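PDB 6LKI: sensor protein kinase HptS from Staphylococcus aureus, which is the sensor histidine kinase of a two-component system, which probably phosphorylates itself on a histidine in response to an extracellular signal. Local coordinates for residues S12-E17 against K157-D162; E17-T22 against H54-T59; E112-K115 against Q119-L122; A121-V124 against I130-A133. All coordinates share one frame; numbering follows the deposited sequence.

Interaction 1: S12-E17 against K157-D162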
# COMPACT_ATOMS: atom_id res chain seq x y z
N SER B 12 -1.05 15.48 -28.51
CA SER B 12 -1.76 16.07 -27.38
C SER B 12 -1.30 15.45 -26.06
O SER B 12 -1.06 16.16 -25.08
CB SER B 12 -3.27 15.90 -27.56
OG SER B 12 -3.98 16.67 -26.61
N LEU B 13 -1.17 14.12 -26.02
CA LEU B 13 -0.65 13.47 -24.82
C LEU B 13 0.81 13.83 -24.59
O LEU B 13 1.25 13.95 -23.44
CB LEU B 13 -0.81 11.95 -24.93
CG LEU B 13 -2.24 11.42 -24.95
CD1 LEU B 13 -2.27 9.94 -25.29
CD2 LEU B 13 -2.93 11.68 -23.61
N HIS B 14 1.58 14.02 -25.67
CA HIS B 14 2.95 14.50 -25.55
C HIS B 14 2.99 15.87 -24.89
O HIS B 14 3.80 16.12 -23.99
CB HIS B 14 3.61 14.54 -26.93
CG HIS B 14 4.96 15.18 -26.95
ND1 HIS B 14 5.91 14.93 -25.99
CD2 HIS B 14 5.52 16.05 -27.82
CE1 HIS B 14 7.00 15.63 -26.26
NE2 HIS B 14 6.79 16.31 -27.37
N HIS B 15 2.10 16.77 -25.31
CA HIS B 15 2.08 18.12 -24.76
C HIS B 15 1.62 18.14 -23.31
O HIS B 15 2.18 18.86 -22.48
CB HIS B 15 1.19 19.02 -25.62
CG HIS B 15 1.26 20.47 -25.26
ND1 HIS B 15 2.35 21.26 -25.57
CD2 HIS B 15 0.37 21.28 -24.63
CE1 HIS B 15 2.13 22.49 -25.14
NE2 HIS B 15 0.94 22.53 -24.57
N THR B 16 0.61 17.33 -22.98
CA THR B 16 0.08 17.32 -21.62
C THR B 16 1.13 16.83 -20.63
O THR B 16 1.27 17.39 -19.53
CB THR B 16 -1.18 16.45 -21.55
OG1 THR B 16 -2.20 17.03 -22.37
CG2 THR B 16 -1.68 16.35 -20.11
N GLU B 17 1.87 15.79 -20.99
CA GLU B 17 2.90 15.26 -20.09
C GLU B 17 4.00 16.28 -19.86
O GLU B 17 4.54 16.39 -18.75
CB GLU B 17 3.47 13.96 -20.65
CG GLU B 17 4.07 13.05 -19.58
CD GLU B 17 5.53 13.35 -19.32
OE1 GLU B 17 6.16 14.05 -20.14
OE2 GLU B 17 6.06 12.88 -18.29
N LYS B 157 4.35 5.51 -30.89
CA LYS B 157 5.04 5.39 -29.61
C LYS B 157 4.83 6.66 -28.80
O LYS B 157 5.07 7.76 -29.29
CB LYS B 157 6.53 5.13 -29.83
CG LYS B 157 7.27 4.65 -28.59
CD LYS B 157 8.34 5.66 -28.18
CE LYS B 157 8.94 5.31 -26.82
NZ LYS B 157 9.30 6.54 -26.06
N LEU B 158 4.37 6.49 -27.56
CA LEU B 158 4.17 7.64 -26.69
C LEU B 158 5.52 8.17 -26.21
O LEU B 158 6.49 7.43 -26.02
CB LEU B 158 3.29 7.27 -25.50
CG LEU B 158 1.82 7.00 -25.86
CD1 LEU B 158 0.97 6.82 -24.61
CD2 LEU B 158 1.26 8.12 -26.73
N ASN B 159 5.57 9.49 -26.00
CA ASN B 159 6.85 10.17 -25.83
C ASN B 159 7.46 9.95 -24.45
O ASN B 159 8.69 9.90 -24.32
CB ASN B 159 6.68 11.66 -26.11
CG ASN B 159 7.99 12.42 -26.01
OD1 ASN B 159 8.30 13.01 -24.97
ND2 ASN B 159 8.76 12.42 -27.09
N HIS B 160 6.63 9.83 -23.42
CA HIS B 160 7.11 9.88 -22.05
C HIS B 160 7.52 8.52 -21.48
O HIS B 160 8.23 8.48 -20.47
CB HIS B 160 6.04 10.49 -21.14
CG HIS B 160 4.84 9.61 -20.96
ND1 HIS B 160 3.90 9.43 -21.95
CD2 HIS B 160 4.44 8.86 -19.91
CE1 HIS B 160 2.96 8.61 -21.51
NE2 HIS B 160 3.26 8.25 -20.28
N ALA B 161 7.09 7.42 -22.10
CA ALA B 161 7.43 6.10 -21.60
C ALA B 161 7.36 5.11 -22.76
O ALA B 161 6.94 5.45 -23.87
CB ALA B 161 6.51 5.67 -20.45
N ASP B 162 7.78 3.88 -22.48
CA ASP B 162 7.79 2.82 -23.49
C ASP B 162 6.38 2.27 -23.71
O ASP B 162 6.09 1.09 -23.53
CB ASP B 162 8.75 1.71 -23.07
CG ASP B 162 10.19 2.19 -22.98
OD1 ASP B 162 10.70 2.72 -23.99
OD2 ASP B 162 10.81 2.03 -21.90
O HOH W 1 3.34 11.51 -23.81
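Leu-13 O accepts two bonds: the routine helical one from Glu-17 N, 3.1 Å away, and a second, weak one from a water at 3.2 Å. The same water lies 2.8 Å from His-160 ND1, so a single molecule connects a main-chain carbonyl on one side to an imidazole on the other. The His-160 ring can meet it because CG sits between the backbone N and the carbonyl carbon (chi1 69°). Beside this bridge, Glu-17 lays the end of its side chain against the base of His-160, with CD 3.4 Å from His-160 CB. Carboxylate and ring are nearly parallel, their planes 17° apart, but the contact is van der Waals, through CG and CD on His-160 CB; Glu-17 OE2 is hydrogen-bonded to Gln-21 on the next turn of the helix. The contact joins the long N-terminal helix 2-31 to the loop between strands 152-157 and 163-169, the last two strands of the second antiparallel sheet. Toward the interior, Leu-13 CD1 touches Leu-158 CD2 at 4.2 Å; Leu-158 also packs on Tyr-84, His-163 and Leu-165, and so ties the loop to both sheets. Nearer solvent, the His-14 ring and the Asn-159 amide meet at a slant, their planes 52° apart. His-14 CE1 is 3.2 Å from Asn-159 OD1, and His-14 ND1 is equally near that oxygen but badly angled for a bond. The loop is braced from within by Lys-157, whose NZ donates to Leu-158 O at 2.9 Å and weakly to Ala-161 O.

Interaction 2: E17-T22 against H54-T59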
# COMPACT_ATOMS: atom_id res chain seq x y z
N GLU B 17 1.87 15.79 -20.99
CA GLU B 17 2.90 15.26 -20.09
C GLU B 17 4.00 16.28 -19.86
O GLU B 17 4.54 16.39 -18.75
CB GLU B 17 3.47 13.96 -20.65
CG GLU B 17 4.07 13.05 -19.58
CD GLU B 17 5.53 13.35 -19.32
OE1 GLU B 17 6.16 14.05 -20.14
OE2 GLU B 17 6.06 12.88 -18.29
N LYS B 18 4.36 17.05 -20.90
CA LYS B 18 5.33 18.12 -20.74
C LYS B 18 4.85 19.16 -19.75
O LYS B 18 5.60 19.61 -18.87
CB LYS B 18 5.62 18.76 -22.11
CG LYS B 18 6.49 20.02 -22.11
CD LYS B 18 5.67 21.30 -21.99
CE LYS B 18 6.42 22.35 -21.19
NZ LYS B 18 5.55 23.45 -20.71
N GLN B 19 3.58 19.57 -19.87
CA GLN B 19 3.03 20.58 -18.97
C GLN B 19 3.03 20.10 -17.52
O GLN B 19 3.23 20.90 -16.60
CB GLN B 19 1.62 20.96 -19.41
CG GLN B 19 1.55 21.48 -20.83
CD GLN B 19 0.86 22.83 -20.93
OE1 GLN B 19 -0.04 23.13 -20.16
NE2 GLN B 19 1.30 23.64 -21.89
N ILE B 20 2.82 18.80 -17.31
CA ILE B 20 2.89 18.25 -15.95
C ILE B 20 4.31 18.36 -15.41
O ILE B 20 4.52 18.82 -14.28
CB ILE B 20 2.39 16.79 -15.93
CG1 ILE B 20 0.90 16.73 -16.26
CG2 ILE B 20 2.68 16.16 -14.58
CD1 ILE B 20 0.36 15.32 -16.39
N GLN B 21 5.29 17.96 -16.21
CA GLN B 21 6.68 17.99 -15.74
C GLN B 21 7.14 19.42 -15.46
O GLN B 21 7.85 19.67 -14.48
CB GLN B 21 7.59 17.33 -16.77
CG GLN B 21 7.27 15.86 -17.04
CD GLN B 21 7.57 14.96 -15.85
OE1 GLN B 21 8.23 15.37 -14.89
NE2 GLN B 21 7.08 13.73 -15.91
N THR B 22 6.73 20.34 -16.32
CA THR B 22 7.06 21.73 -16.14
C THR B 22 6.43 22.26 -14.89
O THR B 22 7.03 22.99 -14.19
CB THR B 22 6.60 22.58 -17.32
OG1 THR B 22 7.24 22.17 -18.49
CG2 THR B 22 6.91 24.02 -17.09
N HIS B 54 -7.18 21.50 -15.25
CA HIS B 54 -8.06 22.11 -16.25
C HIS B 54 -7.31 22.87 -17.33
O HIS B 54 -7.95 23.38 -18.26
CB HIS B 54 -9.07 23.01 -15.55
CG HIS B 54 -10.06 22.26 -14.72
ND1 HIS B 54 -10.00 22.23 -13.34
CD2 HIS B 54 -11.12 21.50 -15.06
CE1 HIS B 54 -10.99 21.49 -12.88
NE2 HIS B 54 -11.68 21.03 -13.90
N GLN B 55 -5.99 22.97 -17.23
CA GLN B 55 -5.20 23.50 -18.34
C GLN B 55 -4.92 22.45 -19.41
O GLN B 55 -4.47 22.81 -20.50
CB GLN B 55 -3.88 24.07 -17.82
CG GLN B 55 -4.00 25.44 -17.19
CD GLN B 55 -2.72 25.89 -16.50
OE1 GLN B 55 -1.82 25.08 -16.27
NE2 GLN B 55 -2.64 27.17 -16.18
N GLN B 56 -5.18 21.18 -19.12
CA GLN B 56 -4.97 20.05 -20.01
C GLN B 56 -6.27 19.63 -20.67
O GLN B 56 -7.33 19.64 -20.02
CB GLN B 56 -4.38 18.86 -19.25
CG GLN B 56 -3.33 19.24 -18.21
CD GLN B 56 -2.22 20.11 -18.79
OE1 GLN B 56 -1.74 19.86 -19.89
NE2 GLN B 56 -1.81 21.12 -18.03
N PRO B 57 -6.23 19.25 -21.95
CA PRO B 57 -7.46 18.80 -22.61
C PRO B 57 -8.06 17.56 -21.98
O PRO B 57 -9.28 17.49 -21.79
CB PRO B 57 -7.01 18.54 -24.06
CG PRO B 57 -5.76 19.35 -24.22
CD PRO B 57 -5.09 19.33 -22.88
N ALA B 58 -7.23 16.58 -21.63
CA ALA B 58 -7.72 15.30 -21.14
C ALA B 58 -8.40 15.44 -19.78
O ALA B 58 -8.20 16.42 -19.05
CB ALA B 58 -6.58 14.29 -21.04
N THR B 59 -9.22 14.45 -19.45
CA THR B 59 -9.82 14.33 -18.13
C THR B 59 -8.80 13.66 -17.21
O THR B 59 -8.52 12.47 -17.37
CB THR B 59 -11.12 13.55 -18.18
OG1 THR B 59 -12.06 14.22 -19.03
CG2 THR B 59 -11.72 13.42 -16.78
O HOH W 2 -0.18 23.51 -17.75
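Gln-19 and Gln-56 meet through their side-chain amides where helix 2-31 passes the end of helix 39-55, the second of the two long helices that precede the first antiparallel sheet. Gln-56 NE2 donates to Gln-19 OE1 over 3.4 Å, a weak bond with an angle of 151° at the hydrogen. The amide planes are turned 60° apart, so the groups are far from stacked. Besides this polar touch, Gln-19 CB rests 3.6 Å from Gln-56 OE1. Both chains bend at chi2; in Gln-56 (chi2 -53°) the bend folds the amide back toward the end of helix 39-55, where NE2 finds its main partner, Leu-52 O. A water, modelled implausibly close to Gln-19 OE1 and so not placed with confidence, also appears to bond Gln-55 OE1 (2.7 Å) and Gln-56 NE2 (2.9 Å). With Leu-52 O as its main acceptor, and the water and Gln-19 OE1 as lesser ones, the Gln-56 amide is probably limited in its rotation. Further out, Ile-20 packs on Phe-86, Ser-87, His-89 and Ile-102 of the sheet, while Gln-21 OE1 bonds to His-89 NE2. Pro-57, next to Gln-56 in the chain, packs against Ser-12 and Thr-16, one to two turns before Gln-19 on helix 2-31. Gln-56 OE1 is buried here without a polar partner, the CG2 methyl of Thr-16 packing against it.

Interaction 3: E112-K115 against Q119-L122; sequences EIKK and QFAL
A tight helix-to-strand connection brings Ile-113 and Lys-114, near the end of helix 108-116, against Gln-119 and Phe-120, where strand 120-125 begins. Its central bond runs from Gln-119 N to Ile-113 O at 2.9 Å, with 158° at the hydrogen; the donor lies above the carbonyl plane, 38° out of it. Just beyond, Lys-114 CA approaches Gln-119 O at 3.2 Å in a CA-H...O contact, so the backbones themselves touch across the turn. Ile-113 turns CG1 between its backbone N and carbonyl carbon (chi1 65°), which carries that branch to 3.6 Å from Gln-119 O and brings CD1 within 4.2 Å of Gln-119 CB. The helix is thereby packed against the start of the first strand of the second antiparallel sheet, with Ile-113 and Gln-119 both also touching Ile-167 of the neighbouring strand. On the outer side the extended Lys-114 chain passes the Phe-120 ring at a slant, its CG, CD and CE all near Phe-120 CE2 and CG closest at 3.8 Å, and continues until NZ donates to Asn-134 O, after strand 130-133. Gln-119 reaches the other way: its OE1 is hydrogen-bonded to His-5 ND1 on helix 2-31.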
# COMPACT_ATOMS: atom_id res chain seq x y z
N GLU B 112 -14.47 11.51 -28.68
CA GLU B 112 -15.19 11.95 -29.86
C GLU B 112 -15.05 10.95 -31.00
O GLU B 112 -16.05 10.57 -31.63
CB GLU B 112 -14.69 13.33 -30.30
CG GLU B 112 -14.90 13.63 -31.78
CD GLU B 112 -14.10 14.83 -32.25
OE1 GLU B 112 -14.64 15.95 -32.23
OE2 GLU B 112 -12.92 14.64 -32.64
N ILE B 113 -13.83 10.50 -31.28
CA ILE B 113 -13.62 9.55 -32.37
C ILE B 113 -14.28 8.21 -32.04
O ILE B 113 -14.64 7.45 -32.95
CB ILE B 113 -12.12 9.38 -32.67
CG1 ILE B 113 -11.39 8.76 -31.47
CG2 ILE B 113 -11.50 10.72 -33.03
CD1 ILE B 113 -9.95 8.41 -31.75
N LYS B 114 -14.45 7.90 -30.76
CA LYS B 114 -15.18 6.69 -30.38
C LYS B 114 -16.67 6.85 -30.65
O LYS B 114 -17.33 5.90 -31.09
CB LYS B 114 -14.92 6.36 -28.91
CG LYS B 114 -15.87 5.33 -28.32
CD LYS B 114 -15.62 5.15 -26.83
CE LYS B 114 -16.70 4.29 -26.19
NZ LYS B 114 -16.45 4.08 -24.74
N LYS B 115 -17.21 8.04 -30.39
CA LYS B 115 -18.63 8.28 -30.63
C LYS B 115 -18.92 8.50 -32.11
O LYS B 115 -19.80 7.84 -32.68
CB LYS B 115 -19.10 9.49 -29.81
CG LYS B 115 -20.42 10.07 -30.27
CD LYS B 115 -20.97 11.08 -29.28
CE LYS B 115 -22.46 11.29 -29.48
NZ LYS B 115 -22.78 12.70 -29.84
N GLN B 119 -13.99 4.71 -33.64
CA GLN B 119 -12.57 4.40 -33.50
C GLN B 119 -12.22 4.35 -32.02
O GLN B 119 -12.44 5.32 -31.29
CB GLN B 119 -11.71 5.44 -34.22
CG GLN B 119 -11.98 5.57 -35.71
CD GLN B 119 -11.04 6.57 -36.38
OE1 GLN B 119 -9.95 6.84 -35.87
NE2 GLN B 119 -11.47 7.12 -37.51
N PHE B 120 -11.68 3.22 -31.58
CA PHE B 120 -11.37 2.99 -30.17
C PHE B 120 -9.87 3.12 -29.94
O PHE B 120 -9.07 3.10 -30.88
CB PHE B 120 -11.89 1.62 -29.72
CG PHE B 120 -13.38 1.47 -29.85
CD1 PHE B 120 -13.95 1.10 -31.05
CD2 PHE B 120 -14.20 1.71 -28.76
CE1 PHE B 120 -15.32 0.96 -31.17
CE2 PHE B 120 -15.57 1.58 -28.87
CZ PHE B 120 -16.13 1.20 -30.08
N ALA B 121 -9.50 3.25 -28.67
CA ALA B 121 -8.12 3.52 -28.29
C ALA B 121 -7.63 2.48 -27.29
O ALA B 121 -8.39 2.03 -26.43
CB ALA B 121 -7.98 4.92 -27.69
N LEU B 122 -6.36 2.12 -27.41
CA LEU B 122 -5.67 1.24 -26.48
C LEU B 122 -4.30 1.82 -26.19
O LEU B 122 -3.70 2.49 -27.04
CB LEU B 122 -5.52 -0.18 -27.04
CG LEU B 122 -6.62 -1.21 -26.80
CD1 LEU B 122 -6.47 -2.38 -27.76
CD2 LEU B 122 -6.59 -1.71 -25.36

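Interaction 4: A121-V124 against I130-A133; sequences ALIV and ILYA
Leu-122 bends over the backbone of strand 130-133, but only one of its methyls closes in. CB stays 4.0 Å from Tyr-132 O and CG 4.1 Å from the same oxygen. CD2 then comes down to 3.3 Å from Tyr-132 O, 3.6 Å from Ala-133 CB and 3.7 Å from Ile-130 CG2. A chi1 of -89°, well away from the staggered value, goes with this descent of the branch onto the neighbouring strand. Val-124 extends the same apolar face, its CG1 packing on Ile-130, while Phe-138 and Tyr-144 also touch Leu-122. On the other face Ile-123 sets CB and CG1 against Tyr-132 CB and turns CG2 to Leu-131 CB; the Tyr-132 ring reaches on to the first sheet, where its OH bonds to Ala-105 O. The backbone pairing centres on Ile-123. Its N donates to Tyr-132 O at 3.1 Å, and its O takes two hydrogens: one from Leu-131 N, nearly in line with the carbonyl (169°) but with a suspiciously short modelled length of 2.5 Å, and a weak one from Tyr-132 N at 3.3 Å. Ile-123 is therefore faced by two residues, Leu-131 and Tyr-132, and the register slips by one before Val-124 pairs with Ile-130. This is a classic beta bulge in the antiparallel hairpin of strands 120-125 and 130-133, the latter an outermost strand of the second sheet within this chain.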
# COMPACT_ATOMS: atom_id res chain seq x y z
N ALA B 121 -9.50 3.25 -28.67
CA ALA B 121 -8.12 3.52 -28.29
C ALA B 121 -7.63 2.48 -27.29
O ALA B 121 -8.39 2.03 -26.43
CB ALA B 121 -7.98 4.92 -27.69
N LEU B 122 -6.36 2.12 -27.41
CA LEU B 122 -5.67 1.24 -26.48
C LEU B 122 -4.30 1.82 -26.19
O LEU B 122 -3.70 2.49 -27.04
CB LEU B 122 -5.52 -0.18 -27.04
CG LEU B 122 -6.62 -1.21 -26.80
CD1 LEU B 122 -6.47 -2.38 -27.76
CD2 LEU B 122 -6.59 -1.71 -25.36
N ILE B 123 -3.80 1.57 -24.98
CA ILE B 123 -2.44 1.94 -24.60
C ILE B 123 -1.77 0.71 -24.01
O ILE B 123 -2.26 0.16 -23.01
CB ILE B 123 -2.40 3.11 -23.61
CG1 ILE B 123 -2.89 4.40 -24.27
CG2 ILE B 123 -0.99 3.30 -23.06
CD1 ILE B 123 -2.72 5.64 -23.42
N VAL B 124 -0.67 0.28 -24.62
CA VAL B 124 0.04 -0.92 -24.18
C VAL B 124 1.51 -0.58 -23.96
O VAL B 124 2.07 0.31 -24.61
CB VAL B 124 -0.10 -2.08 -25.18
CG1 VAL B 124 -1.56 -2.50 -25.32
CG2 VAL B 124 0.49 -1.70 -26.53
N ILE B 130 -2.13 -4.22 -21.38
CA ILE B 130 -3.10 -3.17 -21.66
C ILE B 130 -3.11 -2.19 -20.49
O ILE B 130 -3.38 -2.57 -19.35
CB ILE B 130 -4.50 -3.75 -21.90
CG1 ILE B 130 -4.53 -4.57 -23.19
CG2 ILE B 130 -5.53 -2.63 -21.95
CD1 ILE B 130 -5.89 -5.12 -23.55
N LEU B 131 -2.81 -0.92 -20.78
CA LEU B 131 -2.80 0.13 -19.78
C LEU B 131 -3.96 1.11 -19.90
O LEU B 131 -4.20 1.88 -18.97
CB LEU B 131 -1.48 0.92 -19.84
CG LEU B 131 -0.19 0.11 -19.73
CD1 LEU B 131 1.01 1.02 -19.86
CD2 LEU B 131 -0.15 -0.66 -18.43
N TYR B 132 -4.69 1.09 -21.02
CA TYR B 132 -5.87 1.92 -21.17
C TYR B 132 -6.73 1.35 -22.29
O TYR B 132 -6.21 0.77 -23.25
CB TYR B 132 -5.52 3.38 -21.48
CG TYR B 132 -6.74 4.26 -21.67
CD1 TYR B 132 -7.43 4.78 -20.59
CD2 TYR B 132 -7.20 4.56 -22.95
CE1 TYR B 132 -8.55 5.57 -20.76
CE2 TYR B 132 -8.32 5.36 -23.13
CZ TYR B 132 -8.99 5.86 -22.04
OH TYR B 132 -10.10 6.65 -22.22
N ALA B 133 -8.04 1.51 -22.15
CA ALA B 133 -8.99 1.05 -23.16
C ALA B 133 -10.33 1.71 -22.92
O ALA B 133 -10.87 1.64 -21.81
CB ALA B 133 -9.14 -0.48 -23.11

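How the interactions relate
Interaction 4 is the buried one, a backbone-bonded hairpin lined by apolar side chains and the Tyr-132 ring, whereas interactions 1, 2 and 3 are partly buried. Interactions 1 and 2 share Glu-17 and use successive turns of helix 2-31, one toward a loop of the second sheet, the other toward the end of helix 39-55; their polar links are weak or pass through water, and interaction 1 adds an apolar touch between leucines. Interactions 3 and 4 overlap at Ala-121 and Leu-122, so strand 120-125 is held at its start by a helix and farther along by its partner strand, each through direct main-chain bonds. Leu-158 CD1 packs on Ile-123 CD1, linking interaction 1 to the hairpin.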